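Local coordinates for hypothetical protein, GDSL-like Lipase/Acylhydrolase family protein (Bacteroides uniformis, PDB 4M8K) that probably hydrolyses ester bonds of a still unidentified substrate, as expected of a GDSL-like lipase or acylhydrolase, at residues K52-V57 with Q202-V208; S29-Y34 with C44-P49; F150-A155 with I185-I191. One frame throughout, in Å; residues are numbered along the deposited sequence. Where two conformers were deposited one is given.

Contacts 1 and 2 lie side by side at the putative active site, and contact 3 lies on the opposite side of the chain's centre. Contact 1 (52-57 with 202-208) and contact 2 (29-34 with 44-49) are loop-on-loop contacts, partly buried. Y46 OH and Y30 OH of contact 2 probably bond to P206 O and G204 O of contact 1, and both contacts touch the acetate ion. Their chemistry mixes hydrogen bonds of side chains and backbone with packing on aromatic rings. Contact 3 (150-155 with 185-191) is a buried meeting of two helices. It is largely apolar, about 12 Å from contact 2 and about 17 Å from contact 1 at the nearest atoms.

Contact 1: residues K52-V57 with Q202-V208; sequences KKENDV and QWGHPSV. With ACT (acetate ion), chain C.
The tight hairpin turn Q202-H205, type I', and the P206-V208 stretch after it are gripped by N55 and D56 of the 52-57 loop. The N55 amide does most of the work. Its ND2 donates to P206 O at 2.9 Å and to Q202 O at 3.0 Å. Both acceptors lie close to the amide plane, so both hydrogens are used. The P206 carbonyl is met from above its plane. Q202 O also takes H205 N, from its other face. With CG anti to the backbone N (chi1 175°), N55 reaches across, while OD1 closes an Asx turn by accepting from V57 N at 2.9 Å. That fixes the amide's rotation. Q202 OE1 answers by accepting D56 N at 2.9 Å. D56 OD1 takes V208 N at 2.8 Å on its syn side, at the start of helix 208-222, where S207 is the N-cap. V57 CG2 packs on V208 CG2. At the turn, K53 CD lies at the edge of the W203 ring, 3.8 Å from CZ3, while K53 NZ bonds to W45 O. H205 ND1 donates to W203 O at 2.6 Å, and H205 NE2 to the acetate O at 2.8 Å. A histidine followed by proline, facing a bound carboxylate beside S29, is consistent with the catalytic-histidine loop of SGNH (GDSL-type) hydrolases.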
loop_
_atom_site.group_PDB
_atom_site.type_symbol
_atom_site.label_atom_id
_atom_site.label_comp_id
_atom_site.label_asym_id
_atom_site.label_seq_id
_atom_site.Cartn_x
_atom_site.Cartn_y
_atom_site.Cartn_z
ATOM N N LYS A 52 -12.481 -10.303 16.286
ATOM C CA LYS A 52 -12.910 -11.100 15.156
ATOM C C LYS A 52 -13.711 -10.323 14.106
ATOM O O LYS A 52 -14.617 -9.571 14.445
ATOM C CB LYS A 52 -13.760 -12.229 15.688
ATOM C CG LYS A 52 -14.268 -13.166 14.618
ATOM C CD LYS A 52 -15.498 -13.904 15.116
ATOM C CE LYS A 52 -15.830 -15.069 14.200
ATOM N NZ LYS A 52 -15.788 -14.645 12.764
ATOM N N LYS A 53 -13.387 -10.538 12.839
ATOM C CA LYS A 53 -14.030 -9.907 11.701
ATOM C C LYS A 53 -14.938 -10.927 10.990
ATOM O O LYS A 53 -14.721 -12.112 11.134
ATOM C CB LYS A 53 -12.958 -9.401 10.734
ATOM C CG LYS A 53 -11.949 -8.404 11.331
ATOM C CD LYS A 53 -12.641 -7.101 11.763
ATOM C CE LYS A 53 -11.671 -6.011 12.199
ATOM N NZ LYS A 53 -10.617 -6.597 13.074
ATOM N N GLU A 54 -15.984 -10.494 10.287
ATOM C CA GLU A 54 -16.793 -11.422 9.464
ATOM C C GLU A 54 -16.131 -11.458 8.106
ATOM O O GLU A 54 -16.550 -10.803 7.174
ATOM C CB GLU A 54 -18.270 -10.994 9.412
ATOM C CG GLU A 54 -18.841 -10.921 10.836
ATOM C CD GLU A 54 -18.785 -12.274 11.547
ATOM O OE1 GLU A 54 -19.382 -13.237 11.024
ATOM O OE2 GLU A 54 -18.130 -12.399 12.614
ATOM N N ASN A 55 -15.025 -12.206 8.063
ATOM C CA ASN A 55 -14.131 -12.283 6.952
ATOM C C ASN A 55 -13.305 -13.549 7.193
ATOM O O ASN A 55 -12.895 -13.841 8.334
ATOM C CB ASN A 55 -13.227 -11.021 6.884
ATOM C CG ASN A 55 -12.158 -11.084 5.780
ATOM O OD1 ASN A 55 -11.280 -11.964 5.785
ATOM N ND2 ASN A 55 -12.206 -10.123 4.840
ATOM N N ASP A 56 -13.089 -14.317 6.139
ATOM C CA ASP A 56 -12.616 -15.684 6.308
ATOM C C ASP A 56 -11.119 -15.814 6.324
ATOM O O ASP A 56 -10.606 -16.935 6.397
ATOM C CB ASP A 56 -13.185 -16.574 5.217
ATOM C CG ASP A 56 -12.740 -16.187 3.820
ATOM O OD1 ASP A 56 -11.970 -15.218 3.641
ATOM O OD2 ASP A 56 -13.255 -16.826 2.850
ATOM N N VAL A 57 -10.378 -14.697 6.258
ATOM C CA VAL A 57 -8.922 -14.770 6.387
ATOM C C VAL A 57 -8.515 -14.955 7.851
ATOM O O VAL A 57 -8.737 -14.063 8.628
ATOM C CB VAL A 57 -8.226 -13.517 5.808
ATOM C CG1 VAL A 57 -6.770 -13.547 6.105
ATOM C CG2 VAL A 57 -8.457 -13.467 4.322
ATOM N N GLN A 202 -15.040 -9.305 1.986
ATOM C CA GLN A 202 -15.960 -9.523 3.091
ATOM C C GLN A 202 -15.690 -8.456 4.108
ATOM O O GLN A 202 -14.556 -8.267 4.526
ATOM C CB GLN A 202 -15.725 -10.888 3.671
ATOM C CG GLN A 202 -16.016 -11.968 2.639
ATOM C CD GLN A 202 -15.621 -13.347 3.077
ATOM O OE1 GLN A 202 -15.014 -13.524 4.105
ATOM N NE2 GLN A 202 -15.980 -14.340 2.278
ATOM N N TRP A 203 -16.734 -7.767 4.550
ATOM C CA TRP A 203 -16.573 -6.641 5.483
ATOM C C TRP A 203 -15.607 -5.636 4.938
ATOM O O TRP A 203 -14.804 -5.066 5.705
ATOM C CB TRP A 203 -16.165 -7.094 6.895
ATOM C CG TRP A 203 -17.294 -7.249 7.811
ATOM C CD1 TRP A 203 -18.615 -7.426 7.496
ATOM C CD2 TRP A 203 -17.228 -7.202 9.238
ATOM N NE1 TRP A 203 -19.364 -7.504 8.644
ATOM C CE2 TRP A 203 -18.543 -7.348 9.725
ATOM C CE3 TRP A 203 -16.180 -6.994 10.154
ATOM C CZ2 TRP A 203 -18.840 -7.392 11.101
ATOM C CZ3 TRP A 203 -16.471 -7.025 11.527
ATOM C CH2 TRP A 203 -17.791 -7.225 11.977
ATOM N N GLY A 204 -15.696 -5.418 3.628
ATOM C CA GLY A 204 -14.943 -4.339 2.930
ATOM C C GLY A 204 -13.459 -4.608 2.771
ATOM O O GLY A 204 -12.687 -3.738 2.235
ATOM N N HIS A 205 -13.052 -5.829 3.106
ATOM C CA HIS A 205 -11.631 -6.207 3.014
ATOM C C HIS A 205 -11.432 -7.561 2.343
ATOM O O HIS A 205 -12.320 -8.385 2.345
ATOM C CB HIS A 205 -11.020 -6.196 4.391
ATOM C CG HIS A 205 -11.088 -4.861 5.072
ATOM N ND1 HIS A 205 -12.271 -4.321 5.506
ATOM C CD2 HIS A 205 -10.135 -3.945 5.356
ATOM C CE1 HIS A 205 -12.042 -3.167 6.097
ATOM N NE2 HIS A 205 -10.756 -2.889 5.982
ATOM N N PRO A 206 -10.281 -7.773 1.712
ATOM C CA PRO A 206 -10.254 -9.026 0.926
ATOM C C PRO A 206 -10.427 -10.285 1.763
ATOM O O PRO A 206 -9.982 -10.358 2.928
ATOM C CB PRO A 206 -8.884 -8.996 0.274
ATOM C CG PRO A 206 -8.539 -7.537 0.168
ATOM C CD PRO A 206 -9.102 -6.939 1.453
ATOM N N SER A 207 -11.141 -11.226 1.153
ATOM C CA SER A 207 -11.360 -12.565 1.621
ATOM C C SER A 207 -10.173 -13.397 1.213
ATOM O O SER A 207 -9.258 -12.913 0.543
ATOM C CB SER A 207 -12.637 -13.141 0.969
ATOM O OG SER A 207 -12.471 -13.276 -0.438
ATOM N N VAL A 208 -10.201 -14.657 1.577
ATOM C CA VAL A 208 -9.154 -15.574 1.193
ATOM C C VAL A 208 -9.048 -15.599 -0.320
ATOM O O VAL A 208 -7.964 -15.473 -0.868
ATOM C CB VAL A 208 -9.423 -16.974 1.733
ATOM C CG1 VAL A 208 -8.521 -18.027 1.035
ATOM C CG2 VAL A 208 -9.169 -17.011 3.224
HETATM C C ACT C . -8.437 -0.105 5.752
HETATM O O ACT C . -9.142 -0.730 6.562
HETATM O OXT ACT C . -7.374 0.390 6.127
HETATM C CH3 ACT C . -8.827 0.047 4.313
#

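Contact 2: residues S29-Y34 with C44-P49; sequences SYSTFY and CWYGVP. With ACT (acetate ion), chain C.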
loop_
_atom_site.group_PDB
_atom_site.type_symbol
_atom_site.label_atom_id
_atom_site.label_comp_id
_atom_site.label_asym_id
_atom_site.label_seq_id
_atom_site.Cartn_x
_atom_site.Cartn_y
_atom_site.Cartn_z
ATOM N N SER A 29 -5.017 -1.569 6.056
ATOM C CA SER A 29 -5.562 -2.846 6.595
ATOM C C SER A 29 -5.395 -4.007 5.639
ATOM O O SER A 29 -5.256 -5.139 6.085
ATOM C CB SER A 29 -7.055 -2.770 6.877
ATOM O OG SER A 29 -7.416 -1.939 7.955
ATOM N N TYR A 30 -5.446 -3.748 4.316
ATOM C CA TYR A 30 -5.480 -4.828 3.311
ATOM C C TYR A 30 -4.151 -5.624 3.319
ATOM O O TYR A 30 -4.083 -6.773 2.876
ATOM C CB TYR A 30 -5.711 -4.300 1.884
ATOM C CG TYR A 30 -7.145 -4.025 1.446
ATOM C CD1 TYR A 30 -8.086 -3.511 2.310
ATOM C CD2 TYR A 30 -7.531 -4.248 0.123
ATOM C CE1 TYR A 30 -9.392 -3.257 1.891
ATOM C CE2 TYR A 30 -8.804 -3.982 -0.307
ATOM C CZ TYR A 30 -9.743 -3.475 0.582
ATOM O OH TYR A 30 -11.059 -3.250 0.169
ATOM N N SER A 31 -3.117 -4.987 3.845
ATOM C CA SER A 31 -1.759 -5.548 3.894
ATOM C C SER A 31 -1.290 -5.821 5.330
ATOM O O SER A 31 -0.092 -6.046 5.579
ATOM C CB SER A 31 -0.817 -4.595 3.145
ATOM O OG SER A 31 -1.214 -4.465 1.786
ATOM N N THR A 32 -2.219 -5.805 6.289
ATOM C CA THR A 32 -1.882 -6.059 7.687
ATOM C C THR A 32 -2.141 -7.500 8.082
ATOM O O THR A 32 -2.984 -8.170 7.502
ATOM C CB THR A 32 -2.648 -5.196 8.750
ATOM O OG1 THR A 32 -4.078 -5.440 8.716
ATOM C CG2 THR A 32 -2.324 -3.728 8.578
ATOM N N PHE A 33 -1.385 -7.956 9.076
ATOM C CA PHE A 33 -1.704 -9.170 9.854
ATOM C C PHE A 33 -1.009 -9.013 11.193
ATOM O O PHE A 33 0.205 -8.704 11.249
ATOM C CB PHE A 33 -1.299 -10.504 9.154
ATOM C CG PHE A 33 -2.102 -11.694 9.638
ATOM C CD1 PHE A 33 -1.735 -12.359 10.795
ATOM C CD2 PHE A 33 -3.241 -12.134 8.945
ATOM C CE1 PHE A 33 -2.491 -13.420 11.290
ATOM C CE2 PHE A 33 -3.993 -13.206 9.400
ATOM C CZ PHE A 33 -3.632 -13.851 10.596
ATOM N N TYR A 34 -1.784 -9.159 12.260
ATOM C CA TYR A 34 -1.264 -9.138 13.642
ATOM C C TYR A 34 0.054 -9.890 13.790
ATOM O O TYR A 34 0.156 -11.077 13.399
ATOM C CB TYR A 34 -2.329 -9.733 14.596
ATOM C CG TYR A 34 -2.023 -9.470 16.037
ATOM C CD1 TYR A 34 -2.068 -8.168 16.542
ATOM C CD2 TYR A 34 -1.652 -10.507 16.904
ATOM C CE1 TYR A 34 -1.754 -7.893 17.846
ATOM C CE2 TYR A 34 -1.354 -10.239 18.250
ATOM C CZ TYR A 34 -1.422 -8.921 18.702
ATOM O OH TYR A 34 -1.126 -8.588 19.996
ATOM N N CYS A 44 -3.653 -3.308 13.145
ATOM C CA CYS A 44 -3.967 -4.394 12.188
ATOM C C CYS A 44 -5.465 -4.678 12.091
ATOM O O CYS A 44 -6.201 -4.421 13.022
ATOM C CB CYS A 44 -3.246 -5.644 12.646
ATOM S SG CYS A 44 -1.442 -5.548 12.480
ATOM N N TRP A 45 -5.899 -5.267 10.989
ATOM C CA TRP A 45 -7.266 -5.643 10.771
ATOM C C TRP A 45 -7.437 -7.156 10.837
ATOM O O TRP A 45 -8.427 -7.626 11.333
ATOM C CB TRP A 45 -7.719 -5.113 9.408
ATOM C CG TRP A 45 -9.218 -5.035 9.215
ATOM C CD1 TRP A 45 -10.002 -3.978 9.484
ATOM C CD2 TRP A 45 -10.070 -6.040 8.641
ATOM N NE1 TRP A 45 -11.290 -4.261 9.135
ATOM C CE2 TRP A 45 -11.346 -5.509 8.581
ATOM C CE3 TRP A 45 -9.853 -7.338 8.131
ATOM C CZ2 TRP A 45 -12.440 -6.250 8.115
ATOM C CZ3 TRP A 45 -10.895 -8.027 7.626
ATOM C CH2 TRP A 45 -12.196 -7.514 7.650
ATOM N N TYR A 46 -6.450 -7.895 10.344
ATOM C CA TYR A 46 -6.494 -9.363 10.338
ATOM C C TYR A 46 -5.712 -9.998 11.494
ATOM O O TYR A 46 -4.643 -9.560 11.834
ATOM C CB TYR A 46 -5.913 -9.886 9.037
ATOM C CG TYR A 46 -6.654 -9.481 7.768
ATOM C CD1 TYR A 46 -7.691 -10.267 7.291
ATOM C CD2 TYR A 46 -6.312 -8.335 7.039
ATOM C CE1 TYR A 46 -8.403 -9.912 6.134
ATOM C CE2 TYR A 46 -7.012 -7.988 5.875
ATOM C CZ TYR A 46 -8.023 -8.779 5.421
ATOM O OH TYR A 46 -8.708 -8.466 4.263
ATOM N N GLY A 47 -6.238 -11.083 12.030
ATOM C CA GLY A 47 -5.538 -11.849 13.063
ATOM C C GLY A 47 -5.432 -11.214 14.433
ATOM O O GLY A 47 -4.590 -11.639 15.220
ATOM N N VAL A 48 -6.298 -10.250 14.755
ATOM C CA VAL A 48 -6.181 -9.504 15.997
ATOM C C VAL A 48 -7.000 -10.239 17.095
ATOM O O VAL A 48 -8.210 -10.323 17.011
ATOM C CB VAL A 48 -6.682 -8.071 15.886
ATOM C CG1 VAL A 48 -6.594 -7.353 17.220
ATOM C CG2 VAL A 48 -5.902 -7.271 14.819
ATOM N N PRO A 49 -6.344 -10.737 18.136
ATOM C CA PRO A 49 -7.099 -11.442 19.205
ATOM C C PRO A 49 -8.219 -10.588 19.806
ATOM O O PRO A 49 -7.985 -9.413 20.150
ATOM C CB PRO A 49 -6.039 -11.727 20.248
ATOM C CG PRO A 49 -4.744 -11.654 19.528
ATOM C CD PRO A 49 -4.908 -10.679 18.411
HETATM C C ACT C . -8.437 -0.105 5.752
HETATM O O ACT C . -9.142 -0.730 6.562
HETATM O OXT ACT C . -7.374 0.390 6.127
HETATM C CH3 ACT C . -8.827 0.047 4.313
#
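S29 and W45 meet beside the acetate, S29 OG lying 3.5 Å from W45 CB. S29 belongs to the GDS motif after strand 22-27 and is probably the nucleophile, as in other GDSL hydrolases. Its OG donates to the acetate O and its N to the acetate OXT, at 3.1 Å. G84 N and N122 ND2 also bind this ion, in the manner of an oxyanion hole. T32 ties the nucleophile loop to the 44-49 loop. Its OG1, held between the backbone N and the carbonyl carbon (chi1 63°), donates to S29 O at 2.9 Å. The same oxygen accepts W45 N at 2.9 Å, nearly straight at 167°. S29 O is gripped twice, because T32 N reaches it from the same face as T32 OG1. A valine in place of T32 would probably leave W45 N without its acceptor and S29 O with one bond fewer. Further along, Y34 N donates to Y46 O at 2.9 Å, almost exactly straight (179°), and F33 CA makes a C-H...O contact with the same oxygen. Y46 N, by contrast, is buried with no partner in the model. The Y46 and Y30 hydroxyls are served from outside, by P206 O and G204 O. The Y46 ring turns its edge to S29 O. The F33 and Y46 side chains cross at about a right angle, F33 CD2 against Y46 CB, and G47 CA lies over one F33 face. At the far end P49 CD sits over one face of the Y34 ring, 3.7 Å from its centroid, as a CH-pi contact.

Contact 3: residues F150-A155 with I185-I191; sequences FCYLLA and ICRHYGI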
loop_
_atom_site.group_PDB
_atom_site.type_symbol
_atom_site.label_atom_id
_atom_site.label_comp_id
_atom_site.label_asym_id
_atom_site.label_seq_id
_atom_site.Cartn_x
_atom_site.Cartn_y
_atom_site.Cartn_z
ATOM N N PHE A 150 -0.228 12.214 -2.508
ATOM C CA PHE A 150 0.179 11.088 -3.333
ATOM C C PHE A 150 1.298 11.477 -4.255
ATOM O O PHE A 150 2.227 10.706 -4.485
ATOM C CB PHE A 150 -1.020 10.520 -4.130
ATOM C CG PHE A 150 -0.737 9.196 -4.737
ATOM C CD1 PHE A 150 -0.730 8.031 -3.982
ATOM C CD2 PHE A 150 -0.461 9.110 -6.101
ATOM C CE1 PHE A 150 -0.396 6.809 -4.570
ATOM C CE2 PHE A 150 -0.179 7.880 -6.697
ATOM C CZ PHE A 150 -0.146 6.735 -5.929
ATOM N N CYS A 151 1.254 12.701 -4.786
ATOM C CA CYS A 151 2.436 13.191 -5.501
ATOM C C CYS A 151 3.662 13.194 -4.568
ATOM O O CYS A 151 4.766 12.801 -4.958
ATOM C CB CYS A 151 2.191 14.611 -6.026
ATOM S SG CYS A 151 0.897 14.832 -7.301
ATOM N N TYR A 152 3.499 13.725 -3.346
ATOM C CA TYR A 152 4.647 13.871 -2.452
ATOM C C TYR A 152 5.180 12.464 -2.144
ATOM O O TYR A 152 6.394 12.238 -2.035
ATOM C CB TYR A 152 4.279 14.705 -1.215
ATOM C CG TYR A 152 5.278 14.687 -0.048
ATOM C CD1 TYR A 152 5.270 13.662 0.905
ATOM C CD2 TYR A 152 6.195 15.694 0.118
ATOM C CE1 TYR A 152 6.163 13.651 1.986
ATOM C CE2 TYR A 152 7.066 15.706 1.206
ATOM C CZ TYR A 152 7.048 14.699 2.128
ATOM O OH TYR A 152 7.936 14.708 3.157
ATOM N N LEU A 153 4.269 11.517 -2.045
ATOM C CA LEU A 153 4.609 10.128 -1.714
ATOM C C LEU A 153 5.522 9.542 -2.753
ATOM O O LEU A 153 6.636 9.074 -2.443
ATOM C CB LEU A 153 3.321 9.284 -1.580
ATOM C CG LEU A 153 3.527 7.806 -1.195
ATOM C CD1 LEU A 153 4.217 7.669 0.151
ATOM C CD2 LEU A 153 2.202 7.064 -1.164
ATOM N N LEU A 154 5.075 9.531 -3.997
ATOM C CA LEU A 154 5.918 8.943 -5.042
ATOM C C LEU A 154 7.212 9.740 -5.219
ATOM O O LEU A 154 8.271 9.162 -5.425
ATOM C CB LEU A 154 5.180 8.814 -6.355
ATOM C CG LEU A 154 3.858 8.023 -6.305
ATOM C CD1 LEU A 154 3.367 7.725 -7.713
ATOM C CD2 LEU A 154 4.017 6.718 -5.563
ATOM N N ALA A 155 7.120 11.049 -5.132
ATOM C CA ALA A 155 8.296 11.906 -5.359
ATOM C C ALA A 155 9.333 11.581 -4.333
ATOM O O ALA A 155 10.481 11.389 -4.655
ATOM C CB ALA A 155 7.914 13.374 -5.290
ATOM N N ILE A 185 -1.001 10.376 -11.430
ATOM C CA ILE A 185 0.211 10.667 -10.679
ATOM C C ILE A 185 1.261 9.560 -10.844
ATOM O O ILE A 185 2.456 9.898 -11.022
ATOM C CB ILE A 185 -0.107 10.953 -9.163
ATOM C CG1 ILE A 185 -0.995 12.186 -9.045
ATOM C CG2 ILE A 185 1.164 11.186 -8.376
ATOM C CD1 ILE A 185 -1.646 12.371 -7.701
ATOM N N CYS A 186 0.868 8.271 -10.811
ATOM C CA CYS A 186 1.771 7.195 -11.185
ATOM C C CYS A 186 2.385 7.422 -12.560
ATOM O O CYS A 186 3.601 7.281 -12.741
ATOM C CB CYS A 186 1.065 5.870 -11.214
ATOM S SG CYS A 186 0.716 5.244 -9.534
ATOM N N ARG A 187 1.566 7.800 -13.520
ATOM C CA ARG A 187 2.090 8.105 -14.887
ATOM C C ARG A 187 3.105 9.278 -14.864
ATOM O O ARG A 187 4.177 9.213 -15.506
ATOM C CB ARG A 187 0.935 8.360 -15.859
ATOM C CG ARG A 187 1.405 8.691 -17.312
ATOM C CD ARG A 187 0.645 9.828 -18.043
ATOM N NE ARG A 187 0.548 11.077 -17.254
ATOM C CZ ARG A 187 1.508 11.998 -17.151
ATOM N NH1 ARG A 187 2.644 11.865 -17.807
ATOM N NH2 ARG A 187 1.330 13.083 -16.399
ATOM N N HIS A 188 2.801 10.332 -14.111
ATOM C CA HIS A 188 3.748 11.436 -13.992
ATOM C C HIS A 188 5.116 10.924 -13.538
ATOM O O HIS A 188 6.106 11.248 -14.106
ATOM C CB HIS A 188 3.243 12.494 -13.006
ATOM C CG HIS A 188 4.178 13.668 -12.840
ATOM N ND1 HIS A 188 4.110 14.802 -13.638
ATOM C CD2 HIS A 188 5.218 13.875 -11.991
ATOM C CE1 HIS A 188 5.069 15.650 -13.296
ATOM N NE2 HIS A 188 5.764 15.108 -12.308
ATOM N N TYR A 189 5.134 10.119 -12.476
ATOM C CA TYR A 189 6.378 9.668 -11.873
ATOM C C TYR A 189 6.958 8.384 -12.501
ATOM O O TYR A 189 8.031 7.931 -12.086
ATOM C CB TYR A 189 6.192 9.537 -10.355
ATOM C CG TYR A 189 6.111 10.909 -9.657
ATOM C CD1 TYR A 189 7.250 11.678 -9.439
ATOM C CD2 TYR A 189 4.889 11.436 -9.287
ATOM C CE1 TYR A 189 7.161 12.905 -8.794
ATOM C CE2 TYR A 189 4.785 12.669 -8.685
ATOM C CZ TYR A 189 5.924 13.389 -8.416
ATOM O OH TYR A 189 5.762 14.633 -7.827
ATOM N N GLY A 190 6.316 7.861 -13.544
ATOM C CA GLY A 190 6.833 6.676 -14.240
ATOM C C GLY A 190 6.775 5.449 -13.341
ATOM O O GLY A 190 7.645 4.612 -13.401
ATOM N N ILE A 191 5.807 5.409 -12.440
ATOM C CA ILE A 191 5.591 4.265 -11.583
ATOM C C ILE A 191 4.438 3.404 -12.115
ATOM O O ILE A 191 3.306 3.925 -12.343
ATOM C CB ILE A 191 5.198 4.722 -10.169
ATOM C CG1 ILE A 191 6.314 5.491 -9.459
ATOM C CG2 ILE A 191 4.725 3.530 -9.320
ATOM C CD1 ILE A 191 7.640 4.801 -9.452
#
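F150 begins the contact against I185, where helix 146-160 packs on helix 176-189. The two short axes come within 9.9 Å and cross at -32°, running in broadly the same direction. CG of F150 is anti to the backbone N (chi1 -167°), which swings the ring toward the other helix. Its CD2 meets I185 CG2 at 3.5 Å. C186 SG lies at the ring's edge, in its plane, 5.1 Å from the centroid, a sulfur-aromatic contact. Next, C151 SG rests on the end of I185, 3.6 Å from CD1. L154 is one turn on from F150. Its CB touches the Y189 ring at CD2, 3.9 Å away. Its CD1 reaches between the helix and the chain that follows, touching C186 CA and I191 CG1, the latter at 4.1 Å. I191 is brought there by the Schellman motif at G190, which has positive phi and sends I191 N back to C186 O. A155 ends the segment, its CB 3.6 Å from Y189 CE1. The backbone N of A155 lies over one face of that ring, and H188 CD2 covers the opposite face. Most of the contact is apolar packing, with one sulfur-aromatic contact; Y189 OH also lies 3.5 Å from C151 O. Beneath, F150 and C186 both touch N168, and I191 touches I166, on strand 165-170. Two neighbouring helices that run broadly the same way over a strand of a parallel sheet are typical of successive beta-alpha-beta crossovers in the three-layer alpha/beta/alpha fold of SGNH hydrolases.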